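Local coordinates for coenzyme F420-dependent N(5),N(10)-methenyltetrahydromethanopterin reductase-related protein (Desulfurobacterium thermolithotrophum DSM 11699, PDB 6HUZ), which binds an iron-guanylylpyridinol cofactor and, as a bacterial [Fe]-hydrogenase paralog, uses tetrahydrofolate derivatives as substrates, probably reducing them with H2, at residues Ile218-Tyr221 with Lys222-Asp226; Val245-Ser248 with Leu249-Tyr253; Val123-Ser126 with Tyr127-Ala131; Leu301-Glu304 with Ala305-Ser309; Val331-Asp334 with Val335-Ile339. One frame throughout, in Å; residues are numbered along the deposited sequence. Where two conformers were deposited one is given.

Interaction 1. Residues Ile218-Tyr221 with Lys222-Asp226; sequences IEYY and KVSRD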
loop_
_atom_site.group_PDB
_atom_site.type_symbol
_atom_site.label_atom_id
_atom_site.label_comp_id
_atom_site.label_asym_id
_atom_site.label_seq_id
_atom_site.Cartn_x
_atom_site.Cartn_y
_atom_site.Cartn_z
ATOM N N ILE A 218 3.181 1.662 -11.130
ATOM C CA ILE A 218 3.153 1.874 -12.578
ATOM C C ILE A 218 4.436 1.273 -13.157
ATOM O O ILE A 218 4.396 0.673 -14.224
ATOM C CB ILE A 218 3.004 3.362 -12.925
ATOM C CG1 ILE A 218 1.685 3.923 -12.336
ATOM C CG2 ILE A 218 3.058 3.563 -14.445
ATOM C CD1 ILE A 218 0.425 3.144 -12.722
ATOM N N GLU A 219 5.551 1.404 -12.449
ATOM C CA GLU A 219 6.787 0.823 -12.952
ATOM C C GLU A 219 6.615 -0.704 -13.072
ATOM O O GLU A 219 6.975 -1.280 -14.090
ATOM C CB GLU A 219 7.970 1.174 -12.042
ATOM C CG GLU A 219 9.288 0.642 -12.591
ATOM C CD GLU A 219 10.523 1.298 -12.006
ATOM O OE1 GLU A 219 11.388 0.557 -11.486
ATOM O OE2 GLU A 219 10.633 2.547 -12.069
ATOM N N TYR A 220 6.024 -1.343 -12.058
ATOM C CA TYR A 220 5.801 -2.788 -12.071
ATOM C C TYR A 220 4.800 -3.157 -13.179
ATOM O O TYR A 220 4.932 -4.191 -13.816
ATOM C CB TYR A 220 5.336 -3.267 -10.679
ATOM C CG TYR A 220 4.673 -4.611 -10.728
ATOM C CD1 TYR A 220 5.400 -5.756 -11.054
ATOM C CD2 TYR A 220 3.308 -4.746 -10.489
ATOM C CE1 TYR A 220 4.785 -6.999 -11.145
ATOM C CE2 TYR A 220 2.678 -5.988 -10.596
ATOM C CZ TYR A 220 3.422 -7.109 -10.925
ATOM O OH TYR A 220 2.806 -8.329 -11.044
ATOM N N TYR A 221 3.805 -2.321 -13.418
ATOM C CA TYR A 221 2.844 -2.593 -14.482
ATOM C C TYR A 221 3.578 -2.582 -15.840
ATOM O O TYR A 221 3.337 -3.454 -16.682
ATOM C CB TYR A 221 1.736 -1.506 -14.464
ATOM C CG TYR A 221 0.972 -1.409 -15.755
ATOM C CD1 TYR A 221 -0.134 -2.207 -15.991
ATOM C CD2 TYR A 221 1.356 -0.519 -16.749
ATOM C CE1 TYR A 221 -0.839 -2.133 -17.183
ATOM C CE2 TYR A 221 0.663 -0.440 -17.949
ATOM C CZ TYR A 221 -0.430 -1.258 -18.166
ATOM O OH TYR A 221 -1.143 -1.193 -19.335
ATOM N N LYS A 222 4.468 -1.588 -16.072
ATOM C CA LYS A 222 5.202 -1.532 -17.366
ATOM C C LYS A 222 6.119 -2.761 -17.553
ATOM O O LYS A 222 6.190 -3.307 -18.652
ATOM C CB LYS A 222 6.007 -0.228 -17.471
ATOM C CG LYS A 222 5.140 0.979 -17.842
ATOM C CD LYS A 222 5.630 2.260 -17.200
ATOM C CE LYS A 222 7.023 2.650 -17.614
ATOM N NZ LYS A 222 7.770 3.253 -16.485
ATOM N N VAL A 223 6.816 -3.208 -16.482
ATOM C CA VAL A 223 7.680 -4.399 -16.584
ATOM C C VAL A 223 6.791 -5.607 -16.885
ATOM O O VAL A 223 7.129 -6.433 -17.717
ATOM C CB VAL A 223 8.479 -4.649 -15.282
ATOM C CG1 VAL A 223 9.227 -5.988 -15.351
ATOM C CG2 VAL A 223 9.456 -3.516 -15.019
ATOM N N SER A 224 5.647 -5.720 -16.200
ATOM C CA SER A 224 4.703 -6.836 -16.412
ATOM C C SER A 224 4.137 -6.889 -17.840
ATOM O O SER A 224 4.082 -7.956 -18.439
ATOM C CB SER A 224 3.538 -6.727 -15.431
ATOM O OG SER A 224 4.028 -7.027 -14.139
ATOM N N ARG A 225 3.715 -5.745 -18.361
ATOM C CA ARG A 225 3.138 -5.604 -19.700
ATOM C C ARG A 225 4.163 -5.863 -20.798
ATOM O O ARG A 225 3.882 -6.602 -21.750
ATOM C CB ARG A 225 2.575 -4.153 -19.852
ATOM C CG ARG A 225 2.123 -3.697 -21.266
ATOM C CD ARG A 225 1.971 -2.155 -21.384
ATOM N NE ARG A 225 3.266 -1.458 -21.414
ATOM C CZ ARG A 225 3.446 -0.144 -21.285
ATOM N NH1 ARG A 225 2.407 0.663 -21.121
ATOM N NH2 ARG A 225 4.673 0.373 -21.317
ATOM N N ASP A 226 5.346 -5.248 -20.683
ATOM C CA ASP A 226 6.393 -5.354 -21.712
ATOM C C ASP A 226 7.412 -6.459 -21.599
ATOM O O ASP A 226 7.848 -6.922 -22.631
ATOM C CB ASP A 226 7.226 -4.072 -21.777
ATOM C CG ASP A 226 6.453 -2.807 -22.018
ATOM O OD1 ASP A 226 5.317 -2.896 -22.544
ATOM O OD2 ASP A 226 6.973 -1.723 -21.674
#
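Tyr-221 and Arg-225, one turn apart on helix 207-228, illustrate how a spacing of four presents two side chains jointly to another subunit. Arg-225 sets CB 3.3 Å from the carbonyl O of Tyr-221, which also accepts from Arg-225 N. With CG turned opposite the backbone N (chi1 170°), the chain passes the phenol at a slant, and CD comes within 3.8 Å of Tyr-221 OH. A bend at chi3 then brings NH1 to 3.8 Å from CE2 of the Tyr-221 ring, the guanidinium standing 74° from the ring plane. NE meets Asp-226 OD1 at 2.7 Å, while NH2 reaches OD2 of the same carboxylate, a side-on salt bridge that holds the guanidinium against rotation. NH1 adds a salt bridge to Glu-300 of the second subunit, whose carboxylate also binds Tyr-221 OH. A methionine in place of Arg-225 would probably leave both Asp-226 and that Glu-300 without their positive mate. Ser-224 N and OG grip Tyr-220 O from opposite faces of its carbonyl plane. The same OG lies 3.0 Å above one face of the Tyr-220 ring, toward its rim. In this helical part of the [Fe]-hydrogenase-type fold, bound 5,10-methenyltetrahydrofolate lies about 7 Å from the Tyr-220 side chain. That aromatic flank packs on helix 232-262, through Thr-235 and Ile-239, whereas Glu-219 is tied to Leu-283 and Thr-284 of helix 282-292.

Interaction 2. Residues Val245-Ser248 with Leu249-Tyr253; sequences VISS and LVTKY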
loop_
_atom_site.group_PDB
_atom_site.type_symbol
_atom_site.label_atom_id
_atom_site.label_comp_id
_atom_site.label_asym_id
_atom_site.label_seq_id
_atom_site.Cartn_x
_atom_site.Cartn_y
_atom_site.Cartn_z
ATOM N N VAL A 245 -0.863 -5.653 2.174
ATOM C CA VAL A 245 -0.021 -6.317 3.168
ATOM C C VAL A 245 0.837 -5.325 3.960
ATOM O O VAL A 245 0.874 -5.397 5.194
ATOM C CB VAL A 245 0.828 -7.434 2.522
ATOM C CG1 VAL A 245 1.968 -7.874 3.434
ATOM C CG2 VAL A 245 -0.057 -8.619 2.160
ATOM N N ILE A 246 1.540 -4.424 3.270
ATOM C CA ILE A 246 2.381 -3.450 3.970
ATOM C C ILE A 246 1.505 -2.602 4.865
ATOM O O ILE A 246 1.835 -2.434 6.016
ATOM C CB ILE A 246 3.204 -2.544 3.009
ATOM C CG1 ILE A 246 4.258 -3.419 2.242
ATOM C CG2 ILE A 246 3.901 -1.406 3.809
ATOM C CD1 ILE A 246 4.851 -2.685 1.052
ATOM N N SER A 247 0.400 -2.068 4.345
ATOM C CA SER A 247 -0.515 -1.218 5.143
ATOM C C SER A 247 -1.007 -1.975 6.413
ATOM O O SER A 247 -0.987 -1.415 7.509
ATOM C CB SER A 247 -1.741 -0.833 4.301
ATOM O OG SER A 247 -2.502 0.113 5.037
ATOM N N SER A 248 -1.450 -3.250 6.254
ATOM C CA SER A 248 -1.955 -4.054 7.378
ATOM C C SER A 248 -0.883 -4.251 8.454
ATOM O O SER A 248 -1.173 -4.189 9.658
ATOM C CB SER A 248 -2.416 -5.447 6.900
ATOM O OG SER A 248 -3.508 -5.288 5.997
ATOM N N LEU A 249 0.360 -4.491 8.011
ATOM C CA LEU A 249 1.482 -4.723 8.926
ATOM C C LEU A 249 1.817 -3.478 9.743
ATOM O O LEU A 249 2.026 -3.589 10.965
ATOM C CB LEU A 249 2.705 -5.239 8.154
ATOM C CG LEU A 249 2.600 -6.685 7.699
ATOM C CD1 LEU A 249 3.679 -7.004 6.636
ATOM C CD2 LEU A 249 2.660 -7.651 8.877
ATOM N N VAL A 250 1.876 -2.324 9.098
ATOM C CA VAL A 250 2.143 -1.039 9.784
ATOM C C VAL A 250 0.966 -0.744 10.747
ATOM O O VAL A 250 1.198 -0.402 11.895
ATOM C CB VAL A 250 2.365 0.142 8.794
ATOM C CG1 VAL A 250 2.457 1.481 9.556
ATOM C CG2 VAL A 250 3.615 -0.084 7.947
ATOM N N THR A 251 -0.285 -0.891 10.293
ATOM C CA THR A 251 -1.439 -0.615 11.174
ATOM C C THR A 251 -1.485 -1.476 12.399
ATOM O O THR A 251 -1.738 -1.008 13.515
ATOM C CB THR A 251 -2.758 -0.822 10.408
ATOM O OG1 THR A 251 -2.826 0.157 9.393
ATOM C CG2 THR A 251 -4.021 -0.726 11.306
ATOM N N LYS A 252 -1.298 -2.755 12.211
ATOM C CA LYS A 252 -1.383 -3.652 13.329
ATOM C C LYS A 252 -0.115 -3.756 14.158
ATOM O O LYS A 252 -0.196 -3.817 15.388
ATOM C CB LYS A 252 -1.727 -5.048 12.774
ATOM C CG LYS A 252 -1.859 -6.153 13.790
ATOM C CD LYS A 252 -3.144 -6.086 14.545
ATOM C CE LYS A 252 -3.459 -7.425 15.173
ATOM N NZ LYS A 252 -4.800 -7.398 15.805
ATOM N N TYR A 253 1.034 -3.835 13.517
ATOM C CA TYR A 253 2.287 -4.073 14.246
ATOM C C TYR A 253 3.317 -2.972 14.202
ATOM O O TYR A 253 4.390 -3.147 14.762
ATOM C CB TYR A 253 2.933 -5.407 13.751
ATOM C CG TYR A 253 2.003 -6.604 13.684
ATOM C CD1 TYR A 253 1.589 -7.259 14.841
ATOM C CD2 TYR A 253 1.610 -7.137 12.462
ATOM C CE1 TYR A 253 0.782 -8.401 14.779
ATOM C CE2 TYR A 253 0.778 -8.244 12.390
ATOM C CZ TYR A 253 0.365 -8.877 13.549
ATOM O OH TYR A 253 -0.472 -9.965 13.431
HETATM O O HOH W 1 -4.412 -0.705 7.100
#
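The middle of the long helix 232-262 faces its own copy in the second subunit, and Ser-247 with Thr-251 shows how one turn of such a helix handles polar atoms at a subunit boundary. Ser-247 O takes the backbone bond of Thr-251 N at 2.9 Å. Thr-251 OG1 lies 3.1 Å from that same oxygen, brought back over the preceding turn because it stands opposite its own carbonyl carbon (chi1 -66°). A water bridges the two side chains, giving a proton to Ser-247 OG at 2.9 Å and sitting equally far from Thr-251 OG1. Ser-247 OG is bonded in addition to Ala-240 O of the second subunit, and Thr-251 packs on the same residue. In the [Fe]-hydrogenase family, helices of both subunits intertwine here into a central helical domain, and this turn lies at that interface; a bound sodium ion is about 4 Å from the Thr-251 side chain. Another flank is apolar. Val-245 and Leu-249 run side by side, CG1 of the valine meeting CD1 of the leucine at 3.7 Å, and both rest on Thr-316. For its one proton Ser-248 OG has two acceptors within reach, Thr-316 O and Gln-244 O. Further on, Lys-252 CG lies 3.4 Å above the centre of the Tyr-253 ring, while its NZ forms salt bridges with Glu-312 and with Glu-325 of the second subunit.

Interaction 3. Residues Val123-Ser126 with Tyr127-Ala131; sequences VLNS and YLQNA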
loop_
_atom_site.group_PDB
_atom_site.type_symbol
_atom_site.label_atom_id
_atom_site.label_comp_id
_atom_site.label_asym_id
_atom_site.label_seq_id
_atom_site.Cartn_x
_atom_site.Cartn_y
_atom_site.Cartn_z
ATOM N N VAL A 123 -13.728 13.054 9.099
ATOM C CA VAL A 123 -13.708 12.888 10.556
ATOM C C VAL A 123 -14.458 14.054 11.174
ATOM O O VAL A 123 -15.332 13.844 12.017
ATOM C CB VAL A 123 -12.267 12.793 11.105
ATOM C CG1 VAL A 123 -12.247 12.848 12.635
ATOM C CG2 VAL A 123 -11.599 11.532 10.615
ATOM N N LEU A 124 -14.148 15.298 10.762
ATOM C CA LEU A 124 -14.837 16.455 11.311
ATOM C C LEU A 124 -16.337 16.429 11.051
ATOM O O LEU A 124 -17.118 16.707 11.960
ATOM C CB LEU A 124 -14.256 17.766 10.763
ATOM C CG LEU A 124 -14.930 19.042 11.307
ATOM C CD1 LEU A 124 -14.758 19.152 12.794
ATOM C CD2 LEU A 124 -14.395 20.289 10.611
ATOM N N ASN A 125 -16.742 16.117 9.819
ATOM C CA ASN A 125 -18.168 16.071 9.461
ATOM C C ASN A 125 -18.928 15.043 10.336
ATOM O O ASN A 125 -20.051 15.310 10.788
ATOM C CB ASN A 125 -18.300 15.726 7.978
ATOM C CG ASN A 125 -19.734 15.508 7.574
ATOM O OD1 ASN A 125 -20.196 14.392 7.431
ATOM N ND2 ASN A 125 -20.464 16.573 7.400
ATOM N N SER A 126 -18.302 13.875 10.570
ATOM C CA SER A 126 -18.879 12.800 11.386
ATOM C C SER A 126 -19.023 13.276 12.835
ATOM O O SER A 126 -20.082 13.121 13.442
ATOM C CB SER A 126 -18.006 11.545 11.303
ATOM O OG SER A 126 -18.557 10.439 12.002
ATOM N N TYR A 127 -17.968 13.864 13.381
ATOM C CA TYR A 127 -17.981 14.366 14.755
ATOM C C TYR A 127 -19.106 15.390 14.987
ATOM O O TYR A 127 -19.704 15.433 16.068
ATOM C CB TYR A 127 -16.644 15.067 15.056
ATOM C CG TYR A 127 -16.611 15.713 16.424
ATOM C CD1 TYR A 127 -16.416 14.951 17.570
ATOM C CD2 TYR A 127 -16.803 17.076 16.576
ATOM C CE1 TYR A 127 -16.393 15.535 18.831
ATOM C CE2 TYR A 127 -16.778 17.675 17.832
ATOM C CZ TYR A 127 -16.575 16.899 18.958
ATOM O OH TYR A 127 -16.550 17.473 20.203
ATOM N N LEU A 128 -19.392 16.229 13.988
ATOM C CA LEU A 128 -20.415 17.257 14.162
ATOM C C LEU A 128 -21.870 16.854 13.885
ATOM O O LEU A 128 -22.726 17.716 13.956
ATOM C CB LEU A 128 -20.035 18.474 13.304
ATOM C CG LEU A 128 -18.747 19.188 13.723
ATOM C CD1 LEU A 128 -18.364 20.232 12.705
ATOM C CD2 LEU A 128 -18.886 19.834 15.107
ATOM N N GLN A 129 -22.176 15.584 13.612
ATOM C CA GLN A 129 -23.571 15.208 13.331
ATOM C C GLN A 129 -24.601 15.594 14.393
ATOM O O GLN A 129 -25.645 16.133 14.033
ATOM C CB GLN A 129 -23.683 13.702 13.004
ATOM C CG GLN A 129 -23.082 13.338 11.643
ATOM C CD GLN A 129 -23.699 14.098 10.485
ATOM O OE1 GLN A 129 -24.909 14.055 10.251
ATOM N NE2 GLN A 129 -22.886 14.807 9.730
ATOM N N ASN A 130 -24.360 15.334 15.683
ATOM C CA ASN A 130 -25.376 15.707 16.656
ATOM C C ASN A 130 -25.506 17.239 16.800
ATOM O O ASN A 130 -26.602 17.747 17.022
ATOM C CB ASN A 130 -25.097 15.056 18.008
ATOM C CG ASN A 130 -26.278 15.154 18.937
ATOM O OD1 ASN A 130 -27.429 14.848 18.565
ATOM N ND2 ASN A 130 -26.025 15.594 20.163
ATOM N N ALA A 131 -24.396 17.964 16.666
ATOM C CA ALA A 131 -24.416 19.428 16.773
ATOM C C ALA A 131 -25.238 19.997 15.599
ATOM O O ALA A 131 -26.014 20.916 15.795
ATOM C CB ALA A 131 -22.991 19.967 16.750
HETATM O O HOH W 2 -23.122 16.233 6.990
#
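Val-123 O accepts the backbone bond of Tyr-127 N at 3.0 Å, in the closing turn of helix 121-127. Next comes Leu-124, whose CD1 meets CD1 of Leu-128 at 3.8 Å, the two branched ends crossing at a slant. The first torsion of Leu-128 (chi1 -65°) places CG opposite its carbonyl carbon, folding it back over the earlier turn, with CG only 3.5 Å from Leu-124 O. Both leucines press on Ala-100 of helix 95-103, and Leu-128 reaches Phe-142 of strand 141-144 as well. This pair therefore helps join helices to the six-stranded parallel sheet, of order 3-2-1-4-5-6, that marks the Rossmann-like N-terminal domain. Replacing Leu-128 with an alanine would probably open a gap between Leu-124 CD1, Ala-100 and Phe-142. Asn-125 follows on a more polar flank. Its carbonyl O takes a bond from Gln-129 NE2 at 3.1 Å, the donor standing 47° out of the carbonyl plane. A water accepts from Asn-125 ND2 at 2.7 Å and also from Gln-129 NE2, linking two amides whose planes lie 53° apart. At Ser-126 the helical pattern shortens: its O accepts from Gln-129 N, three residues on, well above the carbonyl plane. Leu-128, the first residue to leave the helix, is at the N-cap position of helix 129-135. The Tyr-127 ring stacks on Phe-97 and its OH binds Glu-101.

Interaction 4. Residues Leu301-Glu304 with Ala305-Ser309; sequences LIKE and AENFS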
loop_
_atom_site.group_PDB
_atom_site.type_symbol
_atom_site.label_atom_id
_atom_site.label_comp_id
_atom_site.label_asym_id
_atom_site.label_seq_id
_atom_site.Cartn_x
_atom_site.Cartn_y
_atom_site.Cartn_z
ATOM N N LEU A 301 14.996 1.486 14.390
ATOM C CA LEU A 301 13.903 0.607 13.974
ATOM C C LEU A 301 14.347 -0.833 13.897
ATOM O O LEU A 301 13.574 -1.732 14.249
ATOM C CB LEU A 301 13.348 1.040 12.622
ATOM C CG LEU A 301 12.552 2.350 12.604
ATOM C CD1 LEU A 301 11.936 2.590 11.205
ATOM C CD2 LEU A 301 11.434 2.346 13.642
ATOM N N ILE A 302 15.590 -1.055 13.413
ATOM C CA ILE A 302 16.188 -2.379 13.285
ATOM C C ILE A 302 16.253 -2.984 14.681
ATOM O O ILE A 302 16.027 -4.176 14.820
ATOM C CB ILE A 302 17.609 -2.281 12.648
ATOM C CG1 ILE A 302 17.564 -1.673 11.231
ATOM C CG2 ILE A 302 18.315 -3.646 12.625
ATOM C CD1 ILE A 302 16.611 -2.383 10.204
ATOM N N LYS A 303 16.539 -2.174 15.711
ATOM C CA LYS A 303 16.605 -2.659 17.086
ATOM C C LYS A 303 15.201 -3.040 17.582
ATOM O O LYS A 303 15.033 -4.086 18.209
ATOM C CB LYS A 303 17.273 -1.627 18.012
ATOM C CG LYS A 303 17.778 -2.226 19.314
ATOM C CD LYS A 303 17.689 -1.258 20.481
ATOM C CE LYS A 303 17.882 -1.957 21.805
ATOM N NZ LYS A 303 17.769 -1.014 22.946
ATOM N N GLU A 304 14.183 -2.220 17.290
ATOM C CA GLU A 304 12.812 -2.550 17.714
ATOM C C GLU A 304 12.382 -3.862 17.009
ATOM O O GLU A 304 11.792 -4.741 17.638
ATOM C CB GLU A 304 11.828 -1.424 17.331
ATOM C CG GLU A 304 12.065 -0.095 18.016
ATOM C CD GLU A 304 11.078 0.987 17.605
ATOM O OE1 GLU A 304 10.044 0.637 17.000
ATOM O OE2 GLU A 304 11.327 2.183 17.887
ATOM N N ALA A 305 12.694 -3.992 15.712
ATOM C CA ALA A 305 12.335 -5.189 14.929
ATOM C C ALA A 305 12.936 -6.440 15.532
ATOM O O ALA A 305 12.282 -7.480 15.567
ATOM C CB ALA A 305 12.782 -5.031 13.485
ATOM N N GLU A 306 14.168 -6.350 16.036
ATOM C CA GLU A 306 14.828 -7.496 16.656
ATOM C C GLU A 306 14.106 -7.917 17.952
ATOM O O GLU A 306 14.105 -9.092 18.290
ATOM C CB GLU A 306 16.311 -7.190 16.913
ATOM C CG GLU A 306 17.123 -7.131 15.628
ATOM C CD GLU A 306 18.608 -6.883 15.818
ATOM O OE1 GLU A 306 18.973 -5.815 16.362
ATOM O OE2 GLU A 306 19.408 -7.760 15.418
ATOM N N ASN A 307 13.478 -6.978 18.669
ATOM C CA ASN A 307 12.760 -7.322 19.905
ATOM C C ASN A 307 11.233 -7.487 19.669
ATOM O O ASN A 307 10.472 -7.582 20.632
ATOM C CB ASN A 307 13.009 -6.226 20.946
ATOM C CG ASN A 307 14.479 -6.034 21.266
ATOM O OD1 ASN A 307 15.059 -4.958 21.055
ATOM N ND2 ASN A 307 15.117 -7.079 21.782
ATOM N N PHE A 308 10.792 -7.525 18.392
ATOM C CA PHE A 308 9.372 -7.630 18.037
ATOM C C PHE A 308 8.850 -9.024 17.941
ATOM O O PHE A 308 9.533 -9.896 17.430
ATOM C CB PHE A 308 9.126 -6.978 16.666
ATOM C CG PHE A 308 7.725 -7.223 16.134
ATOM C CD1 PHE A 308 6.647 -6.500 16.617
ATOM C CD2 PHE A 308 7.483 -8.223 15.198
ATOM C CE1 PHE A 308 5.349 -6.766 16.161
ATOM C CE2 PHE A 308 6.194 -8.467 14.721
ATOM C CZ PHE A 308 5.131 -7.755 15.220
ATOM N N SER A 309 7.604 -9.227 18.366
ATOM C CA SER A 309 6.956 -10.532 18.258
ATOM C C SER A 309 5.465 -10.270 18.007
ATOM O O SER A 309 4.894 -9.434 18.713
ATOM C CB SER A 309 7.151 -11.344 19.535
ATOM O OG SER A 309 6.978 -12.722 19.257
#
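Glu-306 turns its CG opposite its own carbonyl carbon (chi1 -71°), which lays the side chain back over Ile-302, CG 3.3 Å from Ile-302 O. In Phe-308 the first torsion does the reverse, setting the ring opposite the backbone N (chi1 172°) and leading it off the helix, although CB stays 3.6 Å from Glu-304 O. Together they frame the C-terminal end of helix 299-306, a worked example of how a helix gives up its bonding pattern. Ala-305 N still makes a sound bond to Leu-301 O, and Glu-306 N one to Ile-302 O. Asn-307, the first residue to leave helical angles, divides its N-H between two carbonyls, weakly in both cases: Lys-303 O at 3.3 Å and Glu-304 O at 3.0 Å. The chain then extends at Phe-308, whose N reaches back to Ala-305 O at 3.2 Å. That last oxygen is also bonded by Lys-260 NZ of helix 232-262, so a positive charge sits where the helix dipole would probably favour it. Glu-304 reaches the subunit boundary: its OE1 forms a salt bridge with Arg-232 of the second subunit, and its side chain touches Glu-256 and lies about 5 Å from a bound sodium ion. Leu-301 and Ala-305 both lean on Ile-259 of helix 232-262. The methyl CB of Ala-305 is 3.5 Å from Leu-301 O.

Interaction 5. Residues Val331-Asp334 with Val335-Ile339; sequences VGDD and VLKGI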
loop_
_atom_site.group_PDB
_atom_site.type_symbol
_atom_site.label_atom_id
_atom_site.label_comp_id
_atom_site.label_asym_id
_atom_site.label_seq_id
_atom_site.Cartn_x
_atom_site.Cartn_y
_atom_site.Cartn_z
ATOM N N VAL A 331 -24.137 -5.265 8.774
ATOM C CA VAL A 331 -24.558 -4.356 9.845
ATOM C C VAL A 331 -24.954 -2.954 9.446
ATOM O O VAL A 331 -25.461 -2.232 10.301
ATOM C CB VAL A 331 -23.467 -4.295 10.949
ATOM C CG1 VAL A 331 -23.330 -5.637 11.658
ATOM C CG2 VAL A 331 -22.116 -3.862 10.378
ATOM N N GLY A 332 -24.743 -2.552 8.195
ATOM C CA GLY A 332 -25.099 -1.202 7.782
ATOM C C GLY A 332 -23.973 -0.216 8.012
ATOM O O GLY A 332 -23.000 -0.515 8.711
ATOM N N ASP A 333 -24.126 0.977 7.422
ATOM C CA ASP A 333 -23.146 2.068 7.436
ATOM C C ASP A 333 -22.828 2.728 8.735
ATOM O O ASP A 333 -21.652 2.979 9.013
ATOM C CB ASP A 333 -23.563 3.175 6.466
ATOM C CG ASP A 333 -22.394 4.075 6.156
ATOM O OD1 ASP A 333 -21.397 3.579 5.607
ATOM O OD2 ASP A 333 -22.464 5.266 6.487
ATOM N N ASP A 334 -23.862 3.071 9.502
ATOM C CA ASP A 334 -23.684 3.747 10.783
ATOM C C ASP A 334 -22.820 2.864 11.633
ATOM O O ASP A 334 -21.843 3.325 12.220
ATOM C CB ASP A 334 -25.042 4.011 11.463
ATOM C CG ASP A 334 -26.131 4.412 10.485
ATOM O OD1 ASP A 334 -26.231 5.619 10.168
ATOM O OD2 ASP A 334 -26.877 3.512 10.025
ATOM N N VAL A 335 -23.149 1.572 11.659
ATOM C CA VAL A 335 -22.374 0.612 12.437
ATOM C C VAL A 335 -20.957 0.545 11.887
ATOM O O VAL A 335 -20.006 0.471 12.662
ATOM C CB VAL A 335 -23.072 -0.764 12.495
ATOM C CG1 VAL A 335 -22.213 -1.771 13.256
ATOM C CG2 VAL A 335 -24.450 -0.631 13.144
ATOM N N LEU A 336 -20.804 0.603 10.553
ATOM C CA LEU A 336 -19.476 0.563 9.941
ATOM C C LEU A 336 -18.696 1.863 10.168
ATOM O O LEU A 336 -17.489 1.794 10.323
ATOM C CB LEU A 336 -19.573 0.211 8.440
ATOM C CG LEU A 336 -18.252 0.096 7.684
ATOM C CD1 LEU A 336 -17.266 -0.792 8.401
ATOM C CD2 LEU A 336 -18.478 -0.413 6.327
ATOM N N LYS A 337 -19.377 3.045 10.198
ATOM C CA LYS A 337 -18.752 4.362 10.436
ATOM C C LYS A 337 -18.067 4.446 11.819
ATOM O O LYS A 337 -17.113 5.202 11.987
ATOM C CB LYS A 337 -19.778 5.513 10.318
ATOM C CG LYS A 337 -20.079 5.905 8.879
ATOM C CD LYS A 337 -20.468 7.369 8.734
ATOM C CE LYS A 337 -19.727 8.069 7.613
ATOM N NZ LYS A 337 -20.222 7.655 6.270
ATOM N N GLY A 338 -18.543 3.674 12.789
ATOM C CA GLY A 338 -17.932 3.650 14.113
ATOM C C GLY A 338 -16.598 2.913 14.130
ATOM O O GLY A 338 -16.183 2.433 15.186
ATOM N N ILE A 339 -15.918 2.810 12.944
ATOM C CA ILE A 339 -14.615 2.160 12.732
ATOM C C ILE A 339 -13.624 3.192 12.138
ATOM O O ILE A 339 -12.478 3.301 12.584
ATOM C CB ILE A 339 -14.777 0.938 11.811
ATOM C CG1 ILE A 339 -15.254 -0.305 12.607
ATOM C CG2 ILE A 339 -13.462 0.637 11.083
ATOM C CD1 ILE A 339 -16.712 -0.280 13.127
HETATM O O HOH W 3 -25.893 0.565 10.547
#
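Asp-333 and Lys-337 form an i to i+4 salt bridge on the first turn of helix 333-345, right after the chain turns out of helix 320-331. Asp-333 OD2 offers its syn lone pair to Lys-337 NZ at 3.3 Å. Bends at chi3 and chi4 curl the lysine over the carboxylate, and its CG too lies 3.4 Å from OD2. On another side of the turn, Val-331 and Val-335 meet at about a right angle, CG2 of the first 3.6 Å from CG1 of the second. Gly-332, at the N-cap position, makes the turn between the two helices possible: with phi at 89°, a side chain here would be jammed against the preceding carbonyl O. Its own O accepts from Leu-336 N. Beyond this shell, Tyr-315 OH of the second subunit bonds both Asp-333 OD1 and Lys-337 NZ, fixing the ion pair from outside, while Leu-336 packs on Val-324 and Met-327 of helix 320-331. The backbone N-H of Val-335, in the first turn, is met by a water at 3.1 Å, which in turn donates to Val-331 O at 2.8 Å and to Asp-334 OD2 at 3.2 Å.

In the fold
Four of the five contacts, interactions 1, 2, 4 and 5, reach the second subunit, whereas no part of that subunit touches interaction 3, in the Rossmann-like domain. Interactions 2 and 4 touch directly, Tyr-253 CB meeting Phe-308 CZ at 3.5 Å, so the chain just past helix 299-306 packs on helix 232-262. Interactions 3 and 5 come within about 5 Å at their nearest atoms, and residues further along helix 333-345 cover Val-123 and Ser-126. The side chain of Tyr-220 in interaction 1 is about 7 Å from a bound 5,10-methenyltetrahydrofolate, and that of Leu-124 in interaction 3 about 12 Å from the iron cofactor, with 42 Å between the centres of these two contacts.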